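Local coordinates for putative branched-chain amino acid ABC transporter, periplasmic branched-chain amino acid-binding protein (Pseudomonas protegens Pf-5, PDB 4RU0) that probably binds branched-chain amino acids or related solutes in the periplasm and delivers them to an ABC transporter, at residues A[69-74]-A[339-344]; A[249-254]-A[259-264]; A[205-210]-A[418-423]; A[92-97]-A[129-134]; A[299-304]-A[325-330]. All coordinates share one frame; numbering follows the deposited sequence.

Contact 1: A[69-74]-A[339-344]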
# COMPACT_ATOMS: atom_id res chain seq x y z
N GLY A 69 5.42 26.60 -3.64
CA GLY A 69 5.26 27.49 -2.50
C GLY A 69 4.41 26.87 -1.42
O GLY A 69 3.65 27.56 -0.73
N GLY A 70 4.53 25.55 -1.27
CA GLY A 70 3.73 24.82 -0.31
C GLY A 70 2.37 24.48 -0.88
O GLY A 70 2.15 24.57 -2.09
N ILE A 71 1.44 24.10 -0.01
CA ILE A 71 0.10 23.75 -0.44
C ILE A 71 -0.80 24.97 -0.39
O ILE A 71 -1.19 25.42 0.69
CB ILE A 71 -0.52 22.63 0.43
CG1 ILE A 71 0.35 21.36 0.38
CG2 ILE A 71 -1.94 22.32 -0.01
CD1 ILE A 71 -0.13 20.26 1.29
N ASN A 72 -1.13 25.50 -1.57
CA ASN A 72 -1.94 26.71 -1.70
C ASN A 72 -1.43 27.85 -0.81
O ASN A 72 -2.22 28.58 -0.22
CB ASN A 72 -3.40 26.42 -1.36
CG ASN A 72 -4.25 26.21 -2.60
OD1 ASN A 72 -3.74 26.10 -3.71
ND2 ASN A 72 -5.57 26.16 -2.40
N GLY A 73 -0.11 27.98 -0.72
CA GLY A 73 0.50 29.03 0.06
C GLY A 73 0.98 28.58 1.43
O GLY A 73 1.85 29.22 2.03
N VAL A 74 0.41 27.49 1.93
CA VAL A 74 0.78 26.96 3.24
C VAL A 74 2.02 26.09 3.18
O VAL A 74 2.02 25.04 2.53
CB VAL A 74 -0.37 26.15 3.86
CG1 VAL A 74 0.02 25.65 5.24
CG2 VAL A 74 -1.63 26.98 3.93
N GLU A 339 -2.74 15.80 -1.14
CA GLU A 339 -4.02 16.03 -1.82
C GLU A 339 -5.18 16.09 -0.83
O GLU A 339 -6.14 16.84 -1.03
CB GLU A 339 -4.28 14.95 -2.86
CG GLU A 339 -3.35 15.03 -4.07
CD GLU A 339 -3.44 16.37 -4.78
OE1 GLU A 339 -2.38 17.01 -4.97
OE2 GLU A 339 -4.56 16.79 -5.15
N ALA A 340 -5.10 15.29 0.23
CA ALA A 340 -6.11 15.30 1.28
C ALA A 340 -6.15 16.67 1.95
O ALA A 340 -7.22 17.24 2.16
CB ALA A 340 -5.84 14.21 2.30
N ILE A 341 -4.97 17.17 2.28
CA ILE A 341 -4.83 18.50 2.87
C ILE A 341 -5.37 19.56 1.91
O ILE A 341 -6.19 20.39 2.30
CB ILE A 341 -3.36 18.80 3.21
CG1 ILE A 341 -2.89 17.91 4.36
CG2 ILE A 341 -3.20 20.28 3.57
CD1 ILE A 341 -1.40 17.91 4.57
N ARG A 342 -4.91 19.50 0.66
CA ARG A 342 -5.35 20.41 -0.38
C ARG A 342 -6.87 20.39 -0.53
O ARG A 342 -7.50 21.44 -0.63
CB ARG A 342 -4.69 20.05 -1.71
CG ARG A 342 -5.19 20.84 -2.91
CD ARG A 342 -4.35 20.59 -4.15
NE ARG A 342 -2.99 21.10 -4.02
CZ ARG A 342 -1.90 20.34 -3.93
NH1 ARG A 342 -2.01 19.03 -3.97
NH2 ARG A 342 -0.71 20.90 -3.81
N THR A 343 -7.45 19.19 -0.52
CA THR A 343 -8.89 19.04 -0.65
C THR A 343 -9.64 19.74 0.47
O THR A 343 -10.67 20.37 0.24
CB THR A 343 -9.29 17.54 -0.67
OG1 THR A 343 -8.51 16.84 -1.64
CG2 THR A 343 -10.77 17.38 -0.99
N ALA A 344 -9.11 19.64 1.69
CA ALA A 344 -9.78 20.19 2.86
C ALA A 344 -9.67 21.71 2.90
O ALA A 344 -10.60 22.39 3.32
CB ALA A 344 -9.22 19.57 4.14

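Contact 2: A[249-254]-A[259-264]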
# COMPACT_ATOMS: atom_id res chain seq x y z
N VAL A 249 12.88 -17.52 -0.82
CA VAL A 249 12.87 -18.96 -0.65
C VAL A 249 11.78 -19.59 -1.52
O VAL A 249 12.02 -20.61 -2.17
CB VAL A 249 12.67 -19.37 0.82
CG1 VAL A 249 12.43 -20.87 0.95
CG2 VAL A 249 13.87 -18.95 1.65
N ALA A 250 10.60 -18.98 -1.52
CA ALA A 250 9.48 -19.49 -2.33
C ALA A 250 9.88 -19.60 -3.80
O ALA A 250 9.61 -20.61 -4.46
CB ALA A 250 8.26 -18.60 -2.18
N VAL A 251 10.54 -18.56 -4.30
CA VAL A 251 10.94 -18.54 -5.70
C VAL A 251 12.03 -19.58 -5.98
O VAL A 251 11.92 -20.35 -6.94
CB VAL A 251 11.41 -17.13 -6.10
CG1 VAL A 251 11.80 -17.10 -7.56
CG2 VAL A 251 10.31 -16.12 -5.83
N LYS A 252 13.06 -19.61 -5.14
CA LYS A 252 14.13 -20.60 -5.25
C LYS A 252 13.60 -22.03 -5.24
O LYS A 252 14.07 -22.89 -5.98
CB LYS A 252 15.14 -20.46 -4.11
CG LYS A 252 16.09 -19.29 -4.18
CD LYS A 252 16.99 -19.30 -2.94
CE LYS A 252 17.87 -18.07 -2.86
NZ LYS A 252 18.56 -17.99 -1.54
N THR A 253 12.63 -22.27 -4.36
CA THR A 253 12.08 -23.61 -4.21
C THR A 253 11.22 -23.96 -5.42
O THR A 253 11.26 -25.09 -5.92
CB THR A 253 11.27 -23.74 -2.92
OG1 THR A 253 12.06 -23.27 -1.82
CG2 THR A 253 10.90 -25.19 -2.66
N ALA A 254 10.45 -22.98 -5.90
CA ALA A 254 9.62 -23.17 -7.08
C ALA A 254 10.48 -23.64 -8.26
O ALA A 254 10.12 -24.59 -8.96
CB ALA A 254 8.89 -21.88 -7.44
N PHE A 259 8.41 -25.53 -11.11
CA PHE A 259 7.22 -24.74 -11.38
C PHE A 259 7.62 -23.44 -12.09
O PHE A 259 8.59 -22.79 -11.70
CB PHE A 259 6.44 -24.44 -10.11
CG PHE A 259 5.08 -23.84 -10.36
CD1 PHE A 259 4.00 -24.65 -10.67
CD2 PHE A 259 4.89 -22.46 -10.33
CE1 PHE A 259 2.76 -24.11 -10.93
CE2 PHE A 259 3.66 -21.91 -10.58
CZ PHE A 259 2.58 -22.73 -10.88
N PRO A 260 6.89 -23.08 -13.16
CA PRO A 260 7.28 -21.91 -13.97
C PRO A 260 7.05 -20.60 -13.23
O PRO A 260 5.94 -20.27 -12.82
CB PRO A 260 6.38 -22.02 -15.21
CG PRO A 260 5.25 -22.91 -14.81
CD PRO A 260 5.76 -23.82 -13.74
N VAL A 261 8.13 -19.85 -13.07
CA VAL A 261 8.15 -18.68 -12.21
C VAL A 261 7.29 -17.55 -12.76
O VAL A 261 6.81 -16.70 -12.00
CB VAL A 261 9.62 -18.20 -12.02
CG1 VAL A 261 9.68 -16.91 -11.23
CG2 VAL A 261 10.41 -19.30 -11.32
N ASP A 262 7.06 -17.54 -14.07
CA ASP A 262 6.22 -16.49 -14.65
C ASP A 262 4.73 -16.85 -14.55
O ASP A 262 3.88 -16.18 -15.12
CB ASP A 262 6.62 -16.20 -16.10
CG ASP A 262 6.39 -17.39 -17.01
OD1 ASP A 262 6.34 -18.53 -16.52
OD2 ASP A 262 6.26 -17.16 -18.23
N HIS A 263 4.44 -17.93 -13.83
CA HIS A 263 3.07 -18.25 -13.46
C HIS A 263 2.85 -17.91 -11.99
O HIS A 263 1.83 -18.26 -11.41
CB HIS A 263 2.75 -19.73 -13.69
CG HIS A 263 2.77 -20.15 -15.13
ND1 HIS A 263 2.31 -21.38 -15.55
CD2 HIS A 263 3.21 -19.51 -16.23
CE1 HIS A 263 2.46 -21.47 -16.86
NE2 HIS A 263 3.01 -20.35 -17.30
N ILE A 264 3.84 -17.24 -11.40
CA ILE A 264 3.76 -16.82 -10.00
C ILE A 264 3.52 -15.32 -9.92
O ILE A 264 4.26 -14.54 -10.51
CB ILE A 264 5.04 -17.16 -9.22
CG1 ILE A 264 5.43 -18.63 -9.41
CG2 ILE A 264 4.87 -16.84 -7.73
CD1 ILE A 264 6.61 -19.06 -8.57

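Contact 3: A[205-210]-A[418-423]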
# COMPACT_ATOMS: atom_id res chain seq x y z
N GLU A 205 -16.24 -19.28 -5.59
CA GLU A 205 -17.62 -19.73 -5.70
C GLU A 205 -18.30 -19.13 -6.93
O GLU A 205 -19.07 -19.81 -7.62
CB GLU A 205 -18.42 -19.36 -4.45
CG GLU A 205 -18.05 -20.16 -3.21
CD GLU A 205 -18.98 -19.88 -2.04
OE1 GLU A 205 -18.51 -19.95 -0.89
OE2 GLU A 205 -20.17 -19.59 -2.29
N LYS A 206 -18.03 -17.86 -7.20
CA LYS A 206 -18.63 -17.18 -8.33
C LYS A 206 -18.10 -17.68 -9.67
O LYS A 206 -18.88 -17.97 -10.58
CB LYS A 206 -18.41 -15.67 -8.23
CG LYS A 206 -19.05 -14.92 -9.38
CD LYS A 206 -18.91 -13.42 -9.23
CE LYS A 206 -19.69 -12.70 -10.32
NZ LYS A 206 -21.15 -13.00 -10.24
N TYR A 207 -16.78 -17.78 -9.80
CA TYR A 207 -16.19 -18.06 -11.11
C TYR A 207 -15.77 -19.51 -11.28
O TYR A 207 -15.43 -19.94 -12.38
CB TYR A 207 -15.00 -17.12 -11.34
CG TYR A 207 -15.42 -15.67 -11.42
CD1 TYR A 207 -16.28 -15.23 -12.42
CD2 TYR A 207 -14.98 -14.74 -10.48
CE1 TYR A 207 -16.68 -13.91 -12.50
CE2 TYR A 207 -15.37 -13.42 -10.55
CZ TYR A 207 -16.22 -13.01 -11.56
OH TYR A 207 -16.61 -11.70 -11.63
N GLY A 208 -15.80 -20.27 -10.19
CA GLY A 208 -15.62 -21.71 -10.27
C GLY A 208 -14.21 -22.23 -10.47
O GLY A 208 -14.03 -23.36 -10.92
N PHE A 209 -13.19 -21.42 -10.16
CA PHE A 209 -11.83 -21.94 -10.20
C PHE A 209 -11.53 -22.67 -8.88
O PHE A 209 -12.11 -22.36 -7.85
CB PHE A 209 -10.80 -20.83 -10.47
CG PHE A 209 -10.75 -19.76 -9.41
CD1 PHE A 209 -9.98 -19.93 -8.26
CD2 PHE A 209 -11.44 -18.57 -9.58
CE1 PHE A 209 -9.93 -18.94 -7.29
CE2 PHE A 209 -11.39 -17.58 -8.61
CZ PHE A 209 -10.64 -17.76 -7.47
N GLU A 210 -10.63 -23.64 -8.93
CA GLU A 210 -10.25 -24.35 -7.72
C GLU A 210 -9.40 -23.45 -6.83
O GLU A 210 -8.36 -22.95 -7.23
CB GLU A 210 -9.50 -25.64 -8.07
CG GLU A 210 -9.36 -26.60 -6.91
CD GLU A 210 -8.73 -27.92 -7.32
OE1 GLU A 210 -8.98 -28.37 -8.46
OE2 GLU A 210 -7.99 -28.50 -6.50
N ARG A 418 -15.05 -4.28 -6.39
CA ARG A 418 -15.26 -3.92 -5.00
C ARG A 418 -16.72 -4.07 -4.59
O ARG A 418 -17.02 -4.35 -3.43
CB ARG A 418 -14.76 -2.50 -4.75
CG ARG A 418 -13.26 -2.37 -4.86
CD ARG A 418 -12.86 -0.98 -5.30
NE ARG A 418 -13.28 0.02 -4.33
CZ ARG A 418 -13.35 1.32 -4.57
NH1 ARG A 418 -13.03 1.80 -5.77
NH2 ARG A 418 -13.75 2.14 -3.62
N ALA A 419 -17.63 -3.89 -5.54
CA ALA A 419 -19.05 -4.07 -5.27
C ALA A 419 -19.33 -5.52 -4.87
O ALA A 419 -20.11 -5.78 -3.95
CB ALA A 419 -19.88 -3.70 -6.49
N LEU A 420 -18.67 -6.45 -5.55
CA LEU A 420 -18.84 -7.86 -5.28
C LEU A 420 -18.36 -8.24 -3.87
O LEU A 420 -18.97 -9.07 -3.20
CB LEU A 420 -18.08 -8.68 -6.33
CG LEU A 420 -18.08 -10.20 -6.18
CD1 LEU A 420 -19.50 -10.72 -6.15
CD2 LEU A 420 -17.30 -10.82 -7.33
N LEU A 421 -17.27 -7.61 -3.43
CA LEU A 421 -16.67 -7.92 -2.13
C LEU A 421 -17.30 -7.17 -0.96
O LEU A 421 -17.12 -7.56 0.20
CB LEU A 421 -15.18 -7.59 -2.15
CG LEU A 421 -14.31 -8.31 -3.17
CD1 LEU A 421 -12.94 -7.65 -3.21
CD2 LEU A 421 -14.20 -9.78 -2.83
N ARG A 422 -18.03 -6.10 -1.26
CA ARG A 422 -18.58 -5.21 -0.23
C ARG A 422 -19.37 -5.90 0.89
O ARG A 422 -19.29 -5.48 2.04
CB ARG A 422 -19.45 -4.13 -0.89
CG ARG A 422 -19.93 -3.05 0.07
CD ARG A 422 -18.79 -2.15 0.53
NE ARG A 422 -19.13 -1.44 1.76
CZ ARG A 422 -18.49 -0.37 2.23
NH1 ARG A 422 -17.46 0.15 1.57
NH2 ARG A 422 -18.89 0.19 3.36
N PRO A 423 -20.16 -6.95 0.58
CA PRO A 423 -20.84 -7.60 1.70
C PRO A 423 -19.90 -8.20 2.75
O PRO A 423 -20.23 -8.21 3.93
CB PRO A 423 -21.67 -8.70 1.02
CG PRO A 423 -21.95 -8.14 -0.33
CD PRO A 423 -20.69 -7.42 -0.72

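Contact 4: A[92-97]-A[129-134]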
# COMPACT_ATOMS: atom_id res chain seq x y z
N GLU A 92 5.11 5.49 20.79
CA GLU A 92 5.74 6.65 21.41
C GLU A 92 5.90 7.81 20.43
O GLU A 92 5.79 8.97 20.82
CB GLU A 92 7.11 6.28 21.98
CG GLU A 92 7.05 5.31 23.15
CD GLU A 92 8.43 4.88 23.60
OE1 GLU A 92 9.43 5.41 23.07
OE2 GLU A 92 8.51 3.99 24.49
N CYS A 93 6.15 7.49 19.17
CA CYS A 93 6.29 8.52 18.14
C CYS A 93 4.96 9.22 17.92
O CYS A 93 4.91 10.45 17.85
CB CYS A 93 6.80 7.91 16.83
SG CYS A 93 8.59 7.66 16.82
N TYR A 94 3.89 8.44 17.84
CA TYR A 94 2.55 8.98 17.67
C TYR A 94 2.20 9.92 18.81
O TYR A 94 1.65 11.00 18.59
CB TYR A 94 1.53 7.86 17.57
CG TYR A 94 0.09 8.32 17.72
CD1 TYR A 94 -0.52 8.36 18.98
CD2 TYR A 94 -0.65 8.72 16.62
CE1 TYR A 94 -1.82 8.78 19.12
CE2 TYR A 94 -1.96 9.13 16.75
CZ TYR A 94 -2.54 9.16 18.01
OH TYR A 94 -3.84 9.58 18.16
N GLU A 95 2.50 9.51 20.04
CA GLU A 95 2.19 10.32 21.21
C GLU A 95 3.03 11.58 21.25
O GLU A 95 2.59 12.61 21.76
CB GLU A 95 2.39 9.51 22.50
CG GLU A 95 1.39 8.38 22.68
CD GLU A 95 -0.02 8.89 22.95
OE1 GLU A 95 -0.17 9.97 23.55
OE2 GLU A 95 -0.98 8.19 22.56
N ARG A 96 4.24 11.51 20.71
CA ARG A 96 5.09 12.69 20.64
C ARG A 96 4.55 13.68 19.62
O ARG A 96 4.61 14.89 19.82
CB ARG A 96 6.53 12.29 20.30
CG ARG A 96 7.36 13.40 19.65
CD ARG A 96 8.81 13.39 20.10
NE ARG A 96 9.46 12.09 19.93
CZ ARG A 96 9.61 11.19 20.90
NH1 ARG A 96 9.16 11.45 22.13
NH2 ARG A 96 10.21 10.03 20.66
N PHE A 97 3.99 13.16 18.53
CA PHE A 97 3.58 13.98 17.40
C PHE A 97 2.13 14.43 17.42
O PHE A 97 1.79 15.44 16.81
CB PHE A 97 3.85 13.23 16.09
CG PHE A 97 5.28 13.25 15.65
CD1 PHE A 97 6.16 14.20 16.15
CD2 PHE A 97 5.75 12.32 14.74
CE1 PHE A 97 7.48 14.23 15.74
CE2 PHE A 97 7.07 12.34 14.32
CZ PHE A 97 7.94 13.30 14.83
N ILE A 129 -7.52 11.78 15.06
CA ILE A 129 -6.40 11.85 14.13
C ILE A 129 -6.46 10.71 13.12
O ILE A 129 -6.39 9.54 13.48
CB ILE A 129 -5.06 11.82 14.86
CG1 ILE A 129 -4.95 13.01 15.81
CG2 ILE A 129 -3.91 11.82 13.86
CD1 ILE A 129 -3.58 13.23 16.38
N PRO A 130 -6.60 11.05 11.83
CA PRO A 130 -6.72 10.04 10.78
C PRO A 130 -5.45 9.23 10.63
O PRO A 130 -4.37 9.80 10.47
CB PRO A 130 -6.99 10.86 9.51
CG PRO A 130 -7.29 12.25 9.98
CD PRO A 130 -6.59 12.42 11.28
N LEU A 131 -5.56 7.91 10.71
CA LEU A 131 -4.44 7.03 10.43
C LEU A 131 -4.50 6.62 8.97
O LEU A 131 -5.52 6.11 8.52
CB LEU A 131 -4.45 5.79 11.32
CG LEU A 131 -4.20 5.98 12.82
CD1 LEU A 131 -4.07 4.62 13.50
CD2 LEU A 131 -2.99 6.86 13.10
N ILE A 132 -3.42 6.87 8.25
CA ILE A 132 -3.31 6.39 6.88
C ILE A 132 -2.38 5.20 6.83
O ILE A 132 -1.22 5.29 7.23
CB ILE A 132 -2.80 7.49 5.93
CG1 ILE A 132 -3.79 8.65 5.85
CG2 ILE A 132 -2.55 6.92 4.55
CD1 ILE A 132 -3.27 9.85 5.09
N THR A 133 -2.89 4.08 6.33
CA THR A 133 -2.08 2.92 6.00
C THR A 133 -2.27 2.56 4.53
O THR A 133 -3.25 1.98 4.15
CB THR A 133 -2.41 1.69 6.88
OG1 THR A 133 -3.78 1.32 6.71
CG2 THR A 133 -2.18 1.99 8.31
N LEU A 134 -1.28 2.86 3.72
CA LEU A 134 -1.41 2.65 2.29
C LEU A 134 -1.07 1.21 1.96
O LEU A 134 0.01 0.75 2.25
CB LEU A 134 -0.48 3.61 1.56
CG LEU A 134 -0.55 3.82 0.05
CD1 LEU A 134 -1.87 4.40 -0.37
CD2 LEU A 134 0.57 4.75 -0.38

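Contact 5: A[299-304]-A[325-330]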
# COMPACT_ATOMS: atom_id res chain seq x y z
N GLU A 299 6.42 11.51 -15.10
CA GLU A 299 6.51 12.96 -15.18
C GLU A 299 7.03 13.59 -13.89
O GLU A 299 7.94 14.41 -13.93
CB GLU A 299 5.15 13.57 -15.54
CG GLU A 299 5.20 15.09 -15.69
CD GLU A 299 3.87 15.69 -16.08
OE1 GLU A 299 2.84 14.98 -16.01
OE2 GLU A 299 3.86 16.88 -16.48
N ILE A 300 6.44 13.19 -12.77
CA ILE A 300 6.82 13.73 -11.46
C ILE A 300 8.30 13.46 -11.16
O ILE A 300 8.98 14.30 -10.59
CB ILE A 300 5.94 13.15 -10.32
CG1 ILE A 300 6.32 13.74 -8.96
CG2 ILE A 300 6.01 11.63 -10.28
CD1 ILE A 300 6.06 15.23 -8.84
N HIS A 301 8.78 12.29 -11.58
CA HIS A 301 10.16 11.88 -11.33
C HIS A 301 11.17 12.82 -11.98
O HIS A 301 12.25 13.06 -11.44
CB HIS A 301 10.40 10.46 -11.84
CG HIS A 301 9.86 9.40 -10.93
ND1 HIS A 301 10.65 8.71 -10.03
CD2 HIS A 301 8.60 8.91 -10.78
CE1 HIS A 301 9.91 7.84 -9.37
NE2 HIS A 301 8.66 7.94 -9.81
N LYS A 302 10.82 13.35 -13.15
CA LYS A 302 11.72 14.23 -13.87
C LYS A 302 11.74 15.62 -13.25
O LYS A 302 12.77 16.30 -13.27
CB LYS A 302 11.34 14.29 -15.35
CG LYS A 302 11.77 13.05 -16.11
CD LYS A 302 11.17 13.00 -17.50
CE LYS A 302 11.86 11.94 -18.36
NZ LYS A 302 11.87 10.61 -17.71
N ARG A 303 10.62 16.05 -12.69
CA ARG A 303 10.57 17.30 -11.94
C ARG A 303 11.47 17.20 -10.71
O ARG A 303 12.14 18.17 -10.34
CB ARG A 303 9.15 17.65 -11.51
CG ARG A 303 8.14 17.71 -12.63
CD ARG A 303 6.78 18.13 -12.10
NE ARG A 303 5.73 17.95 -13.10
CZ ARG A 303 4.44 18.22 -12.89
NH1 ARG A 303 4.05 18.70 -11.72
NH2 ARG A 303 3.56 18.02 -13.85
N LEU A 304 11.47 16.03 -10.09
CA LEU A 304 12.31 15.77 -8.93
C LEU A 304 13.78 15.91 -9.29
O LEU A 304 14.54 16.58 -8.59
CB LEU A 304 12.03 14.37 -8.36
CG LEU A 304 11.06 14.24 -7.18
CD1 LEU A 304 9.70 14.86 -7.49
CD2 LEU A 304 10.91 12.78 -6.77
N VAL A 325 10.85 0.76 -6.10
CA VAL A 325 9.46 0.63 -5.69
C VAL A 325 9.28 1.24 -4.29
O VAL A 325 8.28 1.85 -3.99
CB VAL A 325 8.96 -0.83 -5.82
CG1 VAL A 325 7.60 -1.07 -5.19
CG2 VAL A 325 8.97 -1.27 -7.26
N TYR A 326 10.29 1.07 -3.47
CA TYR A 326 10.32 1.67 -2.17
C TYR A 326 10.30 3.19 -2.24
O TYR A 326 9.55 3.83 -1.53
CB TYR A 326 11.57 1.19 -1.46
CG TYR A 326 11.53 -0.26 -1.08
CD1 TYR A 326 10.40 -0.81 -0.56
CD2 TYR A 326 12.63 -1.07 -1.25
CE1 TYR A 326 10.35 -2.14 -0.21
CE2 TYR A 326 12.59 -2.41 -0.91
CZ TYR A 326 11.44 -2.93 -0.38
OH TYR A 326 11.38 -4.26 -0.02
N TYR A 327 11.08 3.77 -3.14
CA TYR A 327 11.10 5.21 -3.30
C TYR A 327 9.76 5.72 -3.78
O TYR A 327 9.31 6.77 -3.38
CB TYR A 327 12.22 5.64 -4.26
CG TYR A 327 12.35 7.13 -4.40
CD1 TYR A 327 11.46 7.84 -5.17
CD2 TYR A 327 13.34 7.82 -3.74
CE1 TYR A 327 11.56 9.19 -5.29
CE2 TYR A 327 13.45 9.18 -3.85
CZ TYR A 327 12.56 9.86 -4.63
OH TYR A 327 12.65 11.21 -4.75
N ASN A 328 9.14 4.97 -4.66
CA ASN A 328 7.89 5.40 -5.28
C ASN A 328 6.70 5.26 -4.34
O ASN A 328 5.72 5.98 -4.48
CB ASN A 328 7.65 4.62 -6.57
CG ASN A 328 8.65 4.95 -7.65
OD1 ASN A 328 9.71 5.52 -7.38
ND2 ASN A 328 8.33 4.60 -8.89
N SER A 329 6.79 4.33 -3.40
CA SER A 329 5.76 4.21 -2.38
C SER A 329 5.80 5.46 -1.50
O SER A 329 4.77 5.96 -1.08
CB SER A 329 5.94 2.94 -1.54
OG SER A 329 7.12 2.99 -0.77
N GLY A 330 7.01 5.96 -1.26
CA GLY A 330 7.18 7.19 -0.51
C GLY A 330 6.52 8.36 -1.23
O GLY A 330 5.85 9.19 -0.61

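Contact 1: A[69-74]-A[339-344]
Ile-71 opens a type I' beta turn, Ile-71 to Val-74, and lays its side chain on helix 325-348 against Ile-341 and Arg-342. Two methyls do the touching. At the tip of the longer branch, CD1 of Ile-71 sits 3.8 Å from CG2 of Ile-341, the two side chains crossing at about a right angle. The short branch takes the neighbouring residue: CG2 of Ile-71 lies 3.9 Å from CA and 4.0 Å from CB of Arg-342, and it also comes over one face of the guanidinium, with the arginine chain bent at chi3 (-67°). With chi1 at -59°, CG2 of Ile-71 stands anti to its own backbone N while CG1 lies beside that N, and the two branches spread over consecutive helix residues. The turn belongs to the loop that leads from helix 47-67 into strand 76-82 of this periplasmic-binding-protein fold. It is closed in both directions, Ile-71 N to Val-74 O at 2.8 Å and Val-74 N to Ile-71 O at 2.9 Å, with Asn-72 and Gly-73 at its corner in positive phi. An alanine at Ile-71 would lose both methyl contacts and is likely to open a gap between the turn and the helix. Ile-341 also touches Gln-34 of strand 34-40, and Ile-71 meets Val-338 one turn earlier on the helix.

Contact 2: A[249-254]-A[259-264]
Ile-264 reaches back to Ala-254 across the chain reversal that follows helix 246-256, and its side chain shows how the turn is filled. From CB, with chi1 at -51°, CG2 stands anti to the backbone N and CG1 beside it. CG1 then passes the edge of the Phe-259 ring, in its plane, 3.9 Å from CE2. The chain stays extended through chi2 (-175°), and at the tip CD1 lands 3.8 Å from CB of Ala-254. A looser pairing, Val-251 CG1 with Val-261 CG1 at 4.2 Å, adds to the apolar layer. The backbone fastens the reversal: Phe-259 N donates to Ala-254 O at 2.9 Å. Pro-260 CD lies 3.4 Å above one face of the Phe-259 ring, offset toward the rim. Trp-227 of helix 224-233 touches both Ala-254 and Ile-264, while Leu-240 of strand 237-241 also meets Ile-264. Strand 237-241, helix 246-256 and strand 264-266 follow one another, and the two strands lie side by side and parallel in the large sheet, so this is the return half of a beta-alpha-beta crossover, with the helix end packed onto the start of the second strand.

Contact 3: A[205-210]-A[418-423]
Leu-420, whose backbone N makes a weak hydrogen bond to Asp-417 OD1 at the start of helix 418-435, reaches across to Lys-206 on helix 197-207. The contact itself is apolar and lies at the surface. Both methyls of Leu-420 bear on a single methylene: CD2 is 3.6 Å and CD1 4.1 Å from CD of Lys-206. The lysine runs straight out as far as CE, with CG anti to the backbone N (chi1 -178°), and bends only at chi4. That last turn puts NZ 5.3 Å from Leu-420 CD2, so the aliphatic part of the chain makes the contact and the charge is kept to one side. Nearer its root the same chain lies on its neighbour, CG of Lys-206 standing 3.9 Å above the centre of the Tyr-207 ring. The hydroxyl of Tyr-207 reaches the edge of the patch, OH to Leu-420 CD2 at 4.4 Å, and the ring is stacked on Phe-175. Leu-420 also touches Leu-203, and Leu-421 meets Pro-199 and Leu-202, so helix 418-435 packs on helix 197-207 along several residues. These helices adjoin 407-415 and 210-216, the two edge strands of the seven-stranded sheet: helix-to-helix packing on the outside of an alpha/beta lobe.

Contact 4: A[92-97]-A[129-134]
Tyr-94 points from helix 87-97 toward Ile-129 and Leu-131, and it alone carries the contact on its side. The apolar touches are light: CE2 of Tyr-94 is 4.4 Å from CG2 of Ile-129, and the same ring atom, CE2 of Tyr-94, is also 4.4 Å from CD2 of Leu-131, both branches approaching the ring obliquely. With CG anti to the backbone N (chi1 166°), the ring is directed away from its helix toward these two residues. Aromatic packing comes next, for Tyr-94 and Tyr-109 meet edge-to-face. The hydroxyl has contacts of two kinds. Its OH makes a van der Waals touch with CD1 of Ile-129 at 4.1 Å, the isoleucine and the tyrosine coming from opposite directions, and it is hydrogen-bonded to Asp-127 OD2, which would limit how far the ring can shift among its apolar neighbours. In the same helix segment, Glu-95 OE2 makes a salt bridge to Arg-123 on helix 114-126. Leu-120 of that helix touches both Tyr-94 and Leu-131. Just before Tyr-94 in the chain, Cys-93 is disulfide-bonded to Cys-81 of strand 76-82, which pins helix 87-97 to that strand, while strand 131-132 pairs in parallel with strand 150-151.

Contact 5: A[299-304]-A[325-330]
His-301 and Asn-328 cross at about a right angle, the imidazole presenting its edge and the amide turned 53° from the ring plane. OD1 of Asn-328 comes in near that plane, 3.1 Å from CE1 of His-301, a carbon-to-oxygen approach and not a conventional hydrogen bond. NE2 of His-301 and ND2 of Asn-328 are 3.5 Å apart and poorly angled for bonding. What fixes the amide lies elsewhere: ND2 donates to the carbonyls of Pro-293 and Gly-295, which sets its rotation and leaves OD1 facing the histidine. A leucine in place of Asn-328 would probably leave those two carbonyls without their donor and the imidazole edge without its oxygen neighbour. Leu-304 comes at the edge of the Tyr-327 ring, from the opposite direction. Its CD2 lies in the ring plane, 3.1 Å from OH and 3.9 Å from CE1 of Tyr-327. That hydroxyl is hydrogen-bonded to Asp-59 of helix 47-67. Phe-322 sets its ring edge-to-face with both His-301 and Tyr-327. The helix segments 299-304 and 325-330 run at 91° with axes 12.5 Å apart, two helices of an alpha/beta lobe crossing at nearly a right angle and joined through their side chains, with the side chain of Tyr-327 about 12 Å from the bound pentaoxaheptadecane.

Along the chain, contact 4 closes first; contact 2 follows inside the span of contact 3, and contact 5 also falls within that span. Contact 1 encloses 4, 2 and 5, while contacts 1 and 3 alternate. Contacts 1 and 5 share helix 325-348, with centres 19 Å apart, and contact 4 comes within about 4 Å of contact 5 at the nearest atoms. Contacts 2 and 3 involve helices and strands of the large mixed sheet's lobe, 26 Å apart between centres. Contact 2 lies across the chain's centre from contact 1, their centres 45 Å apart. This division is consistent with the two lobes of a periplasmic binding protein, joined by repeated chain crossings, with the pentaoxaheptadecane held by Tyr-41, Tyr-192, Trp-243 and Trp-269.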